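Long-range contact in PHD finger protein 14 (Danio rerio, PDB 7D86), which reads the histone H3 tail, preferring the unmodified form, and represses PDGFRA expression to regulate mesenchymal cell proliferation: residues D22-I26 with H37-Y41. Numbering follows the deposited sequence.
Sequences DADEI and HEGCY. With ZN (zinc ion), chain E.
In the first PHD finger of the PZP module, residues 22-26, a loop running into strand 26-28, are joined to 37-41, the end of strand 35-37 and the short turn after it, with Ile26 and His37 facing each other as an antiparallel non-hydrogen-bonded pair of the small PHD sheet, CA to CA 4.3 Å. Next to this pair the backbones join where Glu38 N gives a hydrogen bond to Glu25 O (2.9 Å). The side chain of Glu38 reaches across to the loop, and its OE1 takes the N-H of Glu25 at 3.1 Å, from well above the carboxylate plane, so Glu25 is gripped at both its N and O. Asp24 answers from the other segment: with CG anti to the backbone N (chi1 -165°), its carboxylate reaches the backbone at Gly39, where OD1 accepts a nearly straight bond from Gly39 N (2.8 Å), the donor standing 41° out of the carboxylate plane. Without this carboxylate, as with an alanine here, Gly39 N would probably lose its acceptor and the backbone there its tie to the loop. Asp24 OD1 also lies 4.1 Å from Glu38 OE1, and this closeness of two carboxylates may raise the proton affinity of either. His37 and Cys40 bind the zinc together with Cys12 and Cys15; with zinc on ND1 and the Asn19 carbonyl hydrogen-bonded to NE2, the His37 ring is held at both nitrogens. Ile26 packs obliquely against that imidazole, its CG1 3.5 Å from His37 CD2, while His37 ND1 holds the zinc at 2.1 Å.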
ATOM      1  N   ASP A  22       5.797 -21.844   2.790  1.00104.26           N
ATOM      2  CA  ASP A  22       6.317 -22.201   4.105  1.00107.12           C
ATOM      3  C   ASP A  22       6.988 -21.014   4.784  1.00104.21           C
ATOM      4  O   ASP A  22       6.657 -20.671   5.926  1.00102.64           O
ATOM      5  CB  ASP A  22       7.301 -23.365   3.978  1.00113.06           C
ATOM      6  CG  ASP A  22       6.712 -24.547   3.232  1.00117.87           C
ATOM      7  OD1 ASP A  22       5.608 -24.997   3.600  1.00119.45           O
ATOM      8  OD2 ASP A  22       7.355 -25.020   2.270  1.00120.11           O
ATOM      9  N   ALA A  23       7.937 -20.376   4.096  1.00102.31           N
ATOM     10  CA  ALA A  23       8.708 -19.300   4.711  1.00 98.33           C
ATOM     11  C   ALA A  23       7.846 -18.067   4.955  1.00 95.05           C
ATOM     12  O   ALA A  23       7.845 -17.507   6.057  1.00 96.97           O
ATOM     13  CB  ALA A  23       9.913 -18.954   3.836  1.00 99.11           C
ATOM     14  N   ASP A  24       7.106 -17.630   3.941  1.00 87.84           N
ATOM     15  CA  ASP A  24       6.290 -16.423   4.027  1.00 77.09           C
ATOM     16  C   ASP A  24       4.821 -16.823   3.942  1.00 72.04           C
ATOM     17  O   ASP A  24       4.283 -17.030   2.849  1.00 69.67           O
ATOM     18  CB  ASP A  24       6.663 -15.436   2.926  1.00 71.74           C
ATOM     19  CG  ASP A  24       6.117 -14.048   3.182  1.00 68.17           C
ATOM     20  OD1 ASP A  24       5.417 -13.864   4.200  1.00 67.11           O
ATOM     21  OD2 ASP A  24       6.391 -13.141   2.369  1.00 67.28           O
ATOM     22  N   GLU A  25       4.174 -16.924   5.098  1.00 67.01           N
ATOM     23  CA  GLU A  25       2.759 -17.252   5.156  1.00 60.52           C
ATOM     24  C   GLU A  25       1.922 -15.980   5.190  1.00 47.34           C
ATOM     25  O   GLU A  25       2.383 -14.920   5.619  1.00 48.44           O
ATOM     26  CB  GLU A  25       2.448 -18.116   6.380  1.00 70.87           C
ATOM     27  CG  GLU A  25       3.058 -19.506   6.322  1.00 80.42           C
ATOM     28  CD  GLU A  25       2.460 -20.453   7.344  1.00 88.44           C
ATOM     29  OE1 GLU A  25       2.168 -20.006   8.472  1.00 89.61           O
ATOM     30  OE2 GLU A  25       2.276 -21.645   7.014  1.00 92.86           O
ATOM     31  N   ILE A  26       0.684 -16.095   4.722  1.00 43.67           N
ATOM     32  CA  ILE A  26      -0.283 -15.007   4.805  1.00 45.18           C
ATOM     33  C   ILE A  26      -1.013 -15.138   6.137  1.00 47.01           C
ATOM     34  O   ILE A  26      -1.783 -16.078   6.344  1.00 49.80           O
ATOM     35  CB  ILE A  26      -1.261 -15.031   3.625  1.00 47.40           C
ATOM     36  CG1 ILE A  26      -0.549 -14.597   2.339  1.00 45.45           C
ATOM     37  CG2 ILE A  26      -2.469 -14.146   3.908  1.00 41.49           C
ATOM     38  CD1 ILE A  26      -1.473 -14.429   1.148  1.00 44.07           C
ATOM     39  N   HIS A  37       1.110 -10.928   3.959  1.00 38.31           N
ATOM     40  CA  HIS A  37       2.323 -11.723   4.050  1.00 35.72           C
ATOM     41  C   HIS A  37       3.109 -11.313   5.286  1.00 38.82           C
ATOM     42  O   HIS A  37       3.238 -10.122   5.585  1.00 36.48           O
ATOM     43  CB  HIS A  37       3.212 -11.518   2.814  1.00 42.07           C
ATOM     44  CG  HIS A  37       2.751 -12.235   1.580  1.00 42.57           C
ATOM     45  ND1 HIS A  37       2.469 -11.573   0.404  1.00 49.15           N
ATOM     46  CD2 HIS A  37       2.579 -13.554   1.322  1.00 46.17           C
ATOM     47  CE1 HIS A  37       2.117 -12.452  -0.520  1.00 44.90           C
ATOM     48  NE2 HIS A  37       2.175 -13.660   0.012  1.00 47.03           N
ATOM     49  N   GLU A  38       3.639 -12.308   6.003  1.00 40.98           N
ATOM     50  CA  GLU A  38       4.650 -12.034   7.018  1.00 46.47           C
ATOM     51  C   GLU A  38       5.736 -11.114   6.469  1.00 47.17           C
ATOM     52  O   GLU A  38       6.083 -10.100   7.087  1.00 46.00           O
ATOM     53  CB  GLU A  38       5.272 -13.344   7.508  1.00 53.12           C
ATOM     54  CG  GLU A  38       4.368 -14.214   8.354  1.00 56.06           C
ATOM     55  CD  GLU A  38       4.938 -15.606   8.550  1.00 64.93           C
ATOM     56  OE1 GLU A  38       5.647 -16.092   7.644  1.00 67.56           O
ATOM     57  OE2 GLU A  38       4.683 -16.215   9.608  1.00 70.90           O
ATOM     58  N   GLY A  39       6.274 -11.452   5.295  1.00 47.29           N
ATOM     59  CA  GLY A  39       7.345 -10.676   4.695  1.00 46.27           C
ATOM     60  C   GLY A  39       6.926  -9.305   4.215  1.00 43.99           C
ATOM     61  O   GLY A  39       7.785  -8.441   4.022  1.00 46.39           O
ATOM     62  N   CYS A  40       5.628  -9.075   4.030  1.00 40.97           N
ATOM     63  CA  CYS A  40       5.151  -7.750   3.658  1.00 38.54           C
ATOM     64  C   CYS A  40       4.817  -6.873   4.859  1.00 39.39           C
ATOM     65  O   CYS A  40       4.465  -5.704   4.670  1.00 40.32           O
ATOM     66  CB  CYS A  40       3.925  -7.862   2.746  1.00 35.16           C
ATOM     67  SG  CYS A  40       4.282  -8.524   1.100  1.00 38.72           S
ATOM     68  N   TYR A  41       4.929  -7.396   6.086  1.00 35.69           N
ATOM     69  CA  TYR A  41       4.584  -6.637   7.281  1.00 34.30           C
ATOM     70  C   TYR A  41       5.713  -6.572   8.301  1.00 39.29           C
ATOM     71  O   TYR A  41       5.507  -6.039   9.399  1.00 41.80           O
ATOM     72  CB  TYR A  41       3.337  -7.237   7.949  1.00 34.86           C
ATOM     73  CG  TYR A  41       2.574  -6.276   8.839  1.00 36.11           C
ATOM     74  CD1 TYR A  41       2.110  -5.068   8.342  1.00 33.48           C
ATOM     75  CD2 TYR A  41       2.285  -6.596  10.167  1.00 36.84           C
ATOM     76  CE1 TYR A  41       1.404  -4.193   9.132  1.00 30.66           C
ATOM     77  CE2 TYR A  41       1.580  -5.721  10.975  1.00 35.14           C
ATOM     78  CZ  TYR A  41       1.137  -4.524  10.452  1.00 35.20           C
ATOM     79  OH  TYR A  41       0.427  -3.651  11.241  1.00 36.05           O
TER
HETATM   80 ZN    ZN E 504       2.363  -9.523   0.259  1.00 41.18          ZN